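PDB 3TTY: beta-galactosidase from Bacillus circulans subsp. alkalophilus, which catalyses the hydrolysis of terminal beta-D-galactosyl residues from beta-galactosides, as a TIM-barrel glycoside hydrolase whose assembly holds three copies of the chain. Local coordinates for residues A[581-586]-A[599-604]; A[452-457]-A[603-608]; A[167-172]-A[192-197]. All coordinates share one frame; numbering follows the deposited sequence.

How the contacts relate
From the N terminus, contact 3 comes first. It closes a short loop between the end of helix 158-172 and the turn at 192-197, in the TIM-barrel part of the chain. Contact 2 opens much later, at strand 455-458, and closes where the chain leaves helix 591-604. Contact 1 falls within that long span, joining strand 580-585 to the same helix, and the two share Glu603 and Glu604. Their centres are about 9 Å apart, and together they fix the C-terminal part of the helix to two strands of the mixed sheet in the trimerisation domain. Contact 3 is independent, its centre about 45 Å from that of contact 2.

Contact 1: A[581-586]-A[599-604]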
loop_
_atom_site.group_PDB
_atom_site.type_symbol
_atom_site.label_atom_id
_atom_site.label_comp_id
_atom_site.label_asym_id
_atom_site.label_seq_id
_atom_site.Cartn_x
_atom_site.Cartn_y
_atom_site.Cartn_z
ATOM N N GLN A 581 -38.563 21.596 -17.584
ATOM C CA GLN A 581 -38.683 20.810 -16.354
ATOM C C GLN A 581 -37.286 20.542 -15.851
ATOM O O GLN A 581 -36.372 20.342 -16.649
ATOM C CB GLN A 581 -39.245 19.413 -16.650
ATOM C CG GLN A 581 -40.602 19.338 -17.255
ATOM C CD GLN A 581 -40.642 19.737 -18.701
ATOM O OE1 GLN A 581 -41.441 20.579 -19.079
ATOM N NE2 GLN A 581 -39.802 19.125 -19.525
ATOM N N SER A 582 -37.123 20.462 -14.536
ATOM C CA SER A 582 -35.849 20.052 -13.966
ATOM C C SER A 582 -36.063 18.983 -12.897
ATOM O O SER A 582 -37.007 19.049 -12.106
ATOM C CB SER A 582 -35.073 21.244 -13.397
ATOM O OG SER A 582 -35.722 21.769 -12.253
ATOM N N TYR A 583 -35.178 17.989 -12.899
ATOM C CA TYR A 583 -35.276 16.848 -12.001
ATOM C C TYR A 583 -34.051 16.771 -11.106
ATOM O O TYR A 583 -32.920 16.748 -11.583
ATOM C CB TYR A 583 -35.401 15.552 -12.814
ATOM C CG TYR A 583 -36.695 15.418 -13.594
ATOM C CD1 TYR A 583 -37.793 14.766 -13.041
ATOM C CD2 TYR A 583 -36.817 15.935 -14.878
ATOM C CE1 TYR A 583 -38.973 14.629 -13.741
ATOM C CE2 TYR A 583 -38.000 15.814 -15.579
ATOM C CZ TYR A 583 -39.075 15.158 -15.001
ATOM O OH TYR A 583 -40.254 15.022 -15.693
ATOM N N TYR A 584 -34.275 16.725 -9.803
ATOM C CA TYR A 584 -33.184 16.596 -8.854
ATOM C C TYR A 584 -33.194 15.197 -8.256
ATOM O O TYR A 584 -34.203 14.761 -7.709
ATOM C CB TYR A 584 -33.339 17.626 -7.748
ATOM C CG TYR A 584 -32.115 17.827 -6.891
ATOM C CD1 TYR A 584 -31.182 18.805 -7.207
ATOM C CD2 TYR A 584 -31.902 17.062 -5.750
ATOM C CE1 TYR A 584 -30.062 19.006 -6.420
ATOM C CE2 TYR A 584 -30.769 17.254 -4.950
ATOM C CZ TYR A 584 -29.861 18.232 -5.293
ATOM O OH TYR A 584 -28.742 18.453 -4.524
ATOM N N VAL A 585 -32.070 14.495 -8.367
ATOM C CA VAL A 585 -31.962 13.132 -7.847
ATOM C C VAL A 585 -31.065 13.157 -6.625
ATOM O O VAL A 585 -29.836 13.259 -6.759
ATOM C CB VAL A 585 -31.365 12.164 -8.903
ATOM C CG1 VAL A 585 -31.388 10.738 -8.384
ATOM C CG2 VAL A 585 -32.131 12.268 -10.219
ATOM N N ALA A 586 -31.667 13.057 -5.440
ATOM C CA ALA A 586 -30.956 13.351 -4.187
ATOM C C ALA A 586 -30.027 12.257 -3.685
ATOM O O ALA A 586 -29.393 12.413 -2.651
ATOM C CB ALA A 586 -31.944 13.753 -3.080
ATOM N N ALA A 599 -36.217 6.476 -19.200
ATOM C CA ALA A 599 -37.359 6.161 -20.043
ATOM C C ALA A 599 -38.444 7.240 -19.933
ATOM O O ALA A 599 -39.024 7.666 -20.941
ATOM C CB ALA A 599 -37.919 4.789 -19.668
ATOM N N ASN A 600 -38.711 7.686 -18.711
ATOM C CA ASN A 600 -39.709 8.726 -18.493
ATOM C C ASN A 600 -39.303 10.041 -19.125
ATOM O O ASN A 600 -40.069 10.638 -19.886
ATOM C CB ASN A 600 -39.958 8.925 -17.005
ATOM C CG ASN A 600 -40.765 7.809 -16.413
ATOM O OD1 ASN A 600 -41.173 6.892 -17.125
ATOM N ND2 ASN A 600 -40.986 7.859 -15.103
ATOM N N LEU A 601 -38.086 10.479 -18.820
ATOM C CA LEU A 601 -37.593 11.756 -19.317
ATOM C C LEU A 601 -37.600 11.790 -20.833
ATOM O O LEU A 601 -37.969 12.798 -21.420
ATOM C CB LEU A 601 -36.195 12.058 -18.764
ATOM C CG LEU A 601 -36.129 12.153 -17.232
ATOM C CD1 LEU A 601 -34.928 12.965 -16.778
ATOM C CD2 LEU A 601 -37.409 12.752 -16.650
ATOM N N CYS A 602 -37.217 10.681 -21.465
ATOM C CA CYS A 602 -37.194 10.620 -22.926
ATOM C C CYS A 602 -38.608 10.637 -23.535
ATOM O O CYS A 602 -38.864 11.332 -24.519
ATOM C CB CYS A 602 -36.407 9.395 -23.419
ATOM S SG CYS A 602 -34.624 9.425 -23.028
ATOM N N GLU A 603 -39.525 9.873 -22.959
ATOM C CA GLU A 603 -40.895 9.885 -23.459
ATOM C C GLU A 603 -41.474 11.290 -23.335
ATOM O O GLU A 603 -42.146 11.772 -24.239
ATOM C CB GLU A 603 -41.786 8.888 -22.716
ATOM C CG GLU A 603 -43.212 8.848 -23.262
ATOM C CD GLU A 603 -44.177 8.039 -22.398
ATOM O OE1 GLU A 603 -45.397 8.074 -22.683
ATOM O OE2 GLU A 603 -43.723 7.374 -21.438
ATOM N N GLU A 604 -41.202 11.944 -22.210
ATOM C CA GLU A 604 -41.734 13.279 -21.951
ATOM C C GLU A 604 -41.364 14.230 -23.075
ATOM O O GLU A 604 -42.161 15.066 -23.477
ATOM C CB GLU A 604 -41.183 13.807 -20.633
ATOM C CG GLU A 604 -41.697 15.172 -20.241
ATOM C CD GLU A 604 -41.297 15.529 -18.827
ATOM O OE1 GLU A 604 -40.182 15.128 -18.420
ATOM O OE2 GLU A 604 -42.090 16.188 -18.118
#
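The ring of Tyr583 carries one methyl group of Leu601 on its face: CD2 stands 3.5 Å from the ring centroid, 21° off the normal, in a CH-pi contact displaced toward the rim at CE2. Packing here is close, with 3.3 Å between Leu601 CD2 and Tyr583 CE2. The root of the leucine side chain does not aim at the strand; its CG lies anti to the carbonyl carbon (chi1 -60°), and the branch beyond brings CD2 over the ring. At the edge of the same ring, near its plane, lies Glu604 OE1, the two side chains coming from opposite directions. Tyr583 OH donates to Glu604 OE1 at 2.7 Å, reaching the syn side of the carboxylate, tilted somewhat out of its plane. The glutamate chain runs extended to get there. Arg574 adds a second grip, hydrogen-bonded to Tyr583 OH and salt-bridged to Glu604 OE2, which should favour a charged carboxylate and restrain it. Beside them, Gln581 runs by the carboxylate in the opposite sense, its CG 3.6 Å from Glu604 OE2. Strand 581-585 and helix segment 599-604 run almost exactly antiparallel (177°), the helix packing along the strand on the mixed sheet; Leu601 also rests on Val483 of the adjacent strand 481-485, while Tyr583 reaches Leu558 of strand 556-561.

Contact 2: A[452-457]-A[603-608]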
loop_
_atom_site.group_PDB
_atom_site.type_symbol
_atom_site.label_atom_id
_atom_site.label_comp_id
_atom_site.label_asym_id
_atom_site.label_seq_id
_atom_site.Cartn_x
_atom_site.Cartn_y
_atom_site.Cartn_z
ATOM N N LYS A 452 -29.707 22.422 -29.145
ATOM C CA LYS A 452 -30.019 21.246 -29.955
ATOM C C LYS A 452 -30.554 20.065 -29.128
ATOM O O LYS A 452 -31.024 19.068 -29.679
ATOM C CB LYS A 452 -28.793 20.821 -30.775
ATOM C CG LYS A 452 -27.541 20.573 -29.954
ATOM C CD LYS A 452 -26.283 20.517 -30.833
ATOM C CE LYS A 452 -26.191 19.222 -31.641
ATOM N NZ LYS A 452 -24.885 19.076 -32.367
ATOM N N TYR A 453 -30.493 20.177 -27.807
ATOM C CA TYR A 453 -30.906 19.066 -26.965
ATOM C C TYR A 453 -32.314 19.223 -26.417
ATOM O O TYR A 453 -32.874 20.316 -26.399
ATOM C CB TYR A 453 -29.884 18.820 -25.848
ATOM C CG TYR A 453 -28.511 18.541 -26.427
ATOM C CD1 TYR A 453 -28.270 17.373 -27.147
ATOM C CD2 TYR A 453 -27.473 19.459 -26.292
ATOM C CE1 TYR A 453 -27.026 17.118 -27.708
ATOM C CE2 TYR A 453 -26.226 19.211 -26.849
ATOM C CZ TYR A 453 -26.010 18.038 -27.555
ATOM O OH TYR A 453 -24.780 17.785 -28.109
ATOM N N LYS A 454 -32.884 18.107 -25.992
ATOM C CA LYS A 454 -34.168 18.102 -25.321
ATOM C C LYS A 454 -34.001 17.654 -23.879
ATOM O O LYS A 454 -34.774 18.051 -23.008
ATOM C CB LYS A 454 -35.166 17.224 -26.082
ATOM C CG LYS A 454 -35.643 17.899 -27.364
ATOM C CD LYS A 454 -36.620 17.038 -28.134
ATOM C CE LYS A 454 -37.751 17.881 -28.736
ATOM N NZ LYS A 454 -38.760 18.323 -27.706
ATOM N N VAL A 455 -32.970 16.856 -23.616
ATOM C CA VAL A 455 -32.686 16.424 -22.248
ATOM C C VAL A 455 -31.206 16.594 -21.933
ATOM O O VAL A 455 -30.358 16.044 -22.633
ATOM C CB VAL A 455 -33.071 14.939 -22.017
ATOM C CG1 VAL A 455 -32.712 14.524 -20.601
ATOM C CG2 VAL A 455 -34.556 14.718 -22.265
ATOM N N VAL A 456 -30.892 17.350 -20.887
ATOM C CA VAL A 456 -29.496 17.581 -20.503
ATOM C C VAL A 456 -29.265 17.071 -19.085
ATOM O O VAL A 456 -29.927 17.508 -18.140
ATOM C CB VAL A 456 -29.097 19.082 -20.607
ATOM C CG1 VAL A 456 -27.708 19.322 -20.012
ATOM C CG2 VAL A 456 -29.147 19.548 -22.048
ATOM N N ILE A 457 -28.332 16.137 -18.937
ATOM C CA ILE A 457 -28.083 15.518 -17.640
ATOM C C ILE A 457 -26.688 15.868 -17.114
ATOM O O ILE A 457 -25.682 15.704 -17.811
ATOM C CB ILE A 457 -28.280 13.985 -17.717
ATOM C CG1 ILE A 457 -29.614 13.661 -18.391
ATOM C CG2 ILE A 457 -28.225 13.351 -16.336
ATOM C CD1 ILE A 457 -29.864 12.182 -18.573
ATOM N N GLU A 603 -39.525 9.873 -22.959
ATOM C CA GLU A 603 -40.895 9.885 -23.459
ATOM C C GLU A 603 -41.474 11.290 -23.335
ATOM O O GLU A 603 -42.146 11.772 -24.239
ATOM C CB GLU A 603 -41.786 8.888 -22.716
ATOM C CG GLU A 603 -43.212 8.848 -23.262
ATOM C CD GLU A 603 -44.177 8.039 -22.398
ATOM O OE1 GLU A 603 -45.397 8.074 -22.683
ATOM O OE2 GLU A 603 -43.723 7.374 -21.438
ATOM N N GLU A 604 -41.202 11.944 -22.210
ATOM C CA GLU A 604 -41.734 13.279 -21.951
ATOM C C GLU A 604 -41.364 14.230 -23.075
ATOM O O GLU A 604 -42.161 15.066 -23.477
ATOM C CB GLU A 604 -41.183 13.807 -20.633
ATOM C CG GLU A 604 -41.697 15.172 -20.241
ATOM C CD GLU A 604 -41.297 15.529 -18.827
ATOM O OE1 GLU A 604 -40.182 15.128 -18.420
ATOM O OE2 GLU A 604 -42.090 16.188 -18.118
ATOM N N GLN A 605 -40.148 14.087 -23.584
ATOM C CA GLN A 605 -39.653 14.967 -24.622
ATOM C C GLN A 605 -39.812 14.323 -25.991
ATOM O O GLN A 605 -39.245 14.793 -26.984
ATOM C CB GLN A 605 -38.185 15.316 -24.347
ATOM C CG GLN A 605 -37.999 16.282 -23.175
ATOM C CD GLN A 605 -38.299 17.720 -23.565
ATOM O OE1 GLN A 605 -38.642 18.009 -24.713
ATOM N NE2 GLN A 605 -38.147 18.632 -22.620
ATOM N N GLY A 606 -40.583 13.242 -26.043
ATOM C CA GLY A 606 -40.820 12.541 -27.292
ATOM C C GLY A 606 -39.565 11.967 -27.937
ATOM O O GLY A 606 -39.488 11.862 -29.158
ATOM N N VAL A 607 -38.569 11.598 -27.137
ATOM C CA VAL A 607 -37.372 10.984 -27.714
ATOM C C VAL A 607 -37.421 9.479 -27.529
ATOM O O VAL A 607 -37.803 8.993 -26.476
ATOM C CB VAL A 607 -36.053 11.615 -27.194
ATOM C CG1 VAL A 607 -36.221 12.128 -25.796
ATOM C CG2 VAL A 607 -34.894 10.632 -27.297
ATOM N N LYS A 608 -37.066 8.753 -28.584
ATOM C CA LYS A 608 -37.276 7.311 -28.652
ATOM C C LYS A 608 -35.982 6.546 -28.925
ATOM O O LYS A 608 -35.078 7.065 -29.573
ATOM C CB LYS A 608 -38.287 6.997 -29.761
ATOM C CG LYS A 608 -39.713 7.451 -29.457
ATOM C CD LYS A 608 -40.652 7.156 -30.623
ATOM C CE LYS A 608 -42.113 7.402 -30.240
ATOM N NZ LYS A 608 -42.342 8.759 -29.650
#
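Lys454 bends at its far end to meet Gln605, and its ammonium group approaches the amide oxygen almost head-on: NZ donates to Gln605 OE1 at 3.0 Å with a C=O...N angle of 164°, nearly collinear with the carbonyl bond. The bend lies in the last two torsions, where chi3 (141°) is far from a staggered value and chi4 turns the amine round. On the way the lysine chain crosses Gln605 at a slant, with Lys454 CD 3.6 Å from Gln605 O and Lys454 CB 4.0 Å from Gln605 CB.

The glutamine is bent too, at chi2 (-79°), which sets its amide beside the lysine instead of extending it from the backbone. Its NE2 comes near Lys454 O but at an angle too poor for a bond, and its hydrogen-bonding partner is Gly479 O, just ahead of strand 481-485. Each end of the amide is therefore bonded, which fixes its rotation.

Gln605 is where helix 591-604 stops being helical, and the termination is a Schellman motif: Gly606, at positive phi, is the C-prime residue. Gly606 N bonds to Glu603 O at 2.8 Å, and Val607 N turns back to Cys602 O. Gln605 lies next to Lys454, which leads into strand 455-458, a parallel strand lying between 399-402 and 481-485 in the mixed sheet of the trimerisation domain.

Beside the polar pair the contact is apolar. Val455 presents CG2, the methyl anti to its carbonyl carbon, to Gln605 CG at 3.9 Å, and the same valine side chain packs on Thr481 and Val399 of the flanking strands.

Contact 3: A[167-172]-A[192-197]; sequences WLKERY and YDWDEI
Lys169 lies across Trp194, and the dense half of the contact is built on this overlap. Lysine CG sits over the centre of the six-membered ring, 3.6 Å from its centroid and only 12° off the normal, a clear CH-pi contact. Further along the chain, Lys169 CE comes within 3.5 Å of Trp194 CG, so the aliphatic part spans the indole from one ring to the other. The lysine can do this because it stays extended beyond CG. Leu168 also meets the indole, its CB 4.0 Å from Trp194 CZ3, and deeper in, Leu168 CD1 and Ile197 CG2 meet tip to tip at 4.0 Å. The two aliphatic side chains are buried, with Trp182 touching both; Leu178 backs Leu168, Phe191 backs Ile197, and Leu175 packs on Trp194.

Toward solvent the contact loosens. Lys169 NZ passes beyond the ring and reaches Asp195 only through a water, which accepts from NZ at 2.9 Å and donates to Asp195 OD2 at 2.7 Å. Around Trp194 the chain makes a short 3-10 turn, steadied by Glu196, whose OE1 receives Tyr192 N at 2.8 Å on the syn side of the carboxylate, 29° out of its plane. Beyond the turn, Tyr192 OH bonds to Ala48 O of a second subunit, placing this loop at a subunit interface as well as against helix 158-172, whose Cys160 is a zinc ligand. No direct hydrogen bond joins the two segments, so their attachment rests on dispersion and CH-pi contact over an apolar floor, while the ammonium shares one water with Asp195, and the opposite charges of Lys169 NZ and Asp195 OD2, 5.4 Å apart, probably attract weakly.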
loop_
_atom_site.group_PDB
_atom_site.type_symbol
_atom_site.label_atom_id
_atom_site.label_comp_id
_atom_site.label_asym_id
_atom_site.label_seq_id
_atom_site.Cartn_x
_atom_site.Cartn_y
_atom_site.Cartn_z
ATOM N N TRP A 167 1.834 32.440 -13.635
ATOM C CA TRP A 167 0.496 32.036 -14.061
ATOM C C TRP A 167 -0.589 32.520 -13.083
ATOM O O TRP A 167 -1.729 32.779 -13.471
ATOM C CB TRP A 167 0.467 30.515 -14.212
ATOM C CG TRP A 167 -0.828 29.923 -14.697
ATOM C CD1 TRP A 167 -1.155 29.601 -15.982
ATOM C CD2 TRP A 167 -1.946 29.560 -13.897
ATOM N NE1 TRP A 167 -2.412 29.053 -16.029
ATOM C CE2 TRP A 167 -2.923 29.019 -14.761
ATOM C CE3 TRP A 167 -2.219 29.627 -12.529
ATOM C CZ2 TRP A 167 -4.155 28.562 -14.302
ATOM C CZ3 TRP A 167 -3.446 29.180 -12.078
ATOM C CH2 TRP A 167 -4.399 28.656 -12.960
ATOM N N LEU A 168 -0.223 32.633 -11.813
ATOM C CA LEU A 168 -1.128 33.149 -10.791
ATOM C C LEU A 168 -1.228 34.677 -10.850
ATOM O O LEU A 168 -2.290 35.245 -10.590
ATOM C CB LEU A 168 -0.664 32.686 -9.409
ATOM C CG LEU A 168 -0.769 31.169 -9.202
ATOM C CD1 LEU A 168 0.146 30.685 -8.095
ATOM C CD2 LEU A 168 -2.214 30.771 -8.928
ATOM N N LYS A 169 -0.130 35.341 -11.196
ATOM C CA LYS A 169 -0.167 36.787 -11.416
ATOM C C LYS A 169 -1.087 37.130 -12.605
ATOM O O LYS A 169 -1.818 38.114 -12.574
ATOM C CB LYS A 169 1.247 37.334 -11.646
ATOM C CG LYS A 169 2.190 37.083 -10.473
ATOM C CD LYS A 169 3.655 37.443 -10.786
ATOM C CE LYS A 169 4.600 36.840 -9.736
ATOM N NZ LYS A 169 6.022 37.302 -9.895
ATOM N N GLU A 170 -1.059 36.296 -13.641
ATOM C CA GLU A 170 -1.918 36.497 -14.793
ATOM C C GLU A 170 -3.365 36.215 -14.441
ATOM O O GLU A 170 -4.264 36.902 -14.907
ATOM C CB GLU A 170 -1.487 35.611 -15.963
ATOM C CG GLU A 170 0.014 35.633 -16.201
ATOM C CD GLU A 170 0.400 35.640 -17.661
ATOM O OE1 GLU A 170 1.055 34.661 -18.106
ATOM O OE2 GLU A 170 0.073 36.641 -18.350
ATOM N N ARG A 171 -3.595 35.205 -13.610
ATOM C CA ARG A 171 -4.959 34.805 -13.320
ATOM C C ARG A 171 -5.622 35.802 -12.372
ATOM O O ARG A 171 -6.740 36.263 -12.629
ATOM C CB ARG A 171 -5.012 33.390 -12.731
ATOM C CG ARG A 171 -6.428 32.821 -12.598
ATOM C CD ARG A 171 -6.411 31.365 -12.117
ATOM N NE ARG A 171 -7.756 30.861 -11.847
ATOM C CZ ARG A 171 -8.523 30.250 -12.753
ATOM N NH1 ARG A 171 -8.077 30.040 -13.988
ATOM N NH2 ARG A 171 -9.736 29.829 -12.418
ATOM N N TYR A 172 -4.932 36.143 -11.285
ATOM C CA TYR A 172 -5.590 36.866 -10.210
ATOM C C TYR A 172 -5.247 38.348 -10.125
ATOM O O TYR A 172 -6.006 39.119 -9.558
ATOM C CB TYR A 172 -5.315 36.190 -8.872
ATOM C CG TYR A 172 -5.900 34.819 -8.792
ATOM C CD1 TYR A 172 -7.279 34.637 -8.745
ATOM C CD2 TYR A 172 -5.076 33.694 -8.774
ATOM C CE1 TYR A 172 -7.829 33.367 -8.689
ATOM C CE2 TYR A 172 -5.613 32.435 -8.714
ATOM C CZ TYR A 172 -6.986 32.271 -8.666
ATOM O OH TYR A 172 -7.510 31.007 -8.601
ATOM N N TYR A 192 2.060 37.180 1.533
ATOM C CA TYR A 192 2.439 38.585 1.411
ATOM C C TYR A 192 3.355 38.822 0.223
ATOM O O TYR A 192 3.661 39.961 -0.115
ATOM C CB TYR A 192 3.107 39.092 2.692
ATOM C CG TYR A 192 2.161 39.227 3.857
ATOM C CD1 TYR A 192 1.208 40.238 3.883
ATOM C CD2 TYR A 192 2.212 38.340 4.933
ATOM C CE1 TYR A 192 0.325 40.376 4.952
ATOM C CE2 TYR A 192 1.336 38.464 6.008
ATOM C CZ TYR A 192 0.396 39.494 6.011
ATOM O OH TYR A 192 -0.480 39.638 7.064
ATOM N N ASP A 193 3.784 37.739 -0.411
ATOM C CA ASP A 193 4.604 37.813 -1.621
ATOM C C ASP A 193 4.403 36.572 -2.485
ATOM O O ASP A 193 4.168 35.487 -1.963
ATOM C CB ASP A 193 6.083 37.968 -1.272
ATOM C CG ASP A 193 6.952 38.141 -2.501
ATOM O OD1 ASP A 193 6.677 39.063 -3.305
ATOM O OD2 ASP A 193 7.889 37.341 -2.682
ATOM N N TRP A 194 4.490 36.724 -3.804
ATOM C CA TRP A 194 4.258 35.591 -4.698
ATOM C C TRP A 194 5.262 34.453 -4.458
ATOM O O TRP A 194 4.916 33.272 -4.560
ATOM C CB TRP A 194 4.282 36.027 -6.163
ATOM C CG TRP A 194 3.305 37.105 -6.484
ATOM C CD1 TRP A 194 3.553 38.438 -6.506
ATOM C CD2 TRP A 194 1.920 36.949 -6.836
ATOM N NE1 TRP A 194 2.417 39.125 -6.848
ATOM C CE2 TRP A 194 1.399 38.234 -7.053
ATOM C CE3 TRP A 194 1.072 35.848 -6.979
ATOM C CZ2 TRP A 194 0.068 38.453 -7.412
ATOM C CZ3 TRP A 194 -0.248 36.068 -7.342
ATOM C CH2 TRP A 194 -0.737 37.362 -7.548
ATOM N N ASP A 195 6.500 34.804 -4.132
ATOM C CA ASP A 195 7.525 33.784 -3.940
ATOM C C ASP A 195 7.287 32.902 -2.714
ATOM O O ASP A 195 8.001 31.932 -2.520
ATOM C CB ASP A 195 8.926 34.396 -3.887
ATOM C CG ASP A 195 9.428 34.805 -5.255
ATOM O OD1 ASP A 195 10.491 35.467 -5.334
ATOM O OD2 ASP A 195 8.749 34.468 -6.252
ATOM N N GLU A 196 6.299 33.249 -1.888
ATOM C CA GLU A 196 5.960 32.444 -0.719
ATOM C C GLU A 196 5.087 31.236 -1.091
ATOM O O GLU A 196 4.927 30.298 -0.306
ATOM C CB GLU A 196 5.229 33.306 0.302
ATOM C CG GLU A 196 6.120 34.318 0.990
ATOM C CD GLU A 196 5.322 35.421 1.659
ATOM O OE1 GLU A 196 4.087 35.260 1.808
ATOM O OE2 GLU A 196 5.936 36.450 2.025
ATOM N N ILE A 197 4.511 31.292 -2.288
ATOM C CA ILE A 197 3.665 30.241 -2.827
ATOM C C ILE A 197 4.530 29.097 -3.358
ATOM O O ILE A 197 5.493 29.337 -4.093
ATOM C CB ILE A 197 2.828 30.811 -3.992
ATOM C CG1 ILE A 197 1.949 31.949 -3.483
ATOM C CG2 ILE A 197 2.012 29.721 -4.674
ATOM C CD1 ILE A 197 1.411 32.854 -4.585
HETATM O O HOH W 1 7.137 35.223 -8.292
#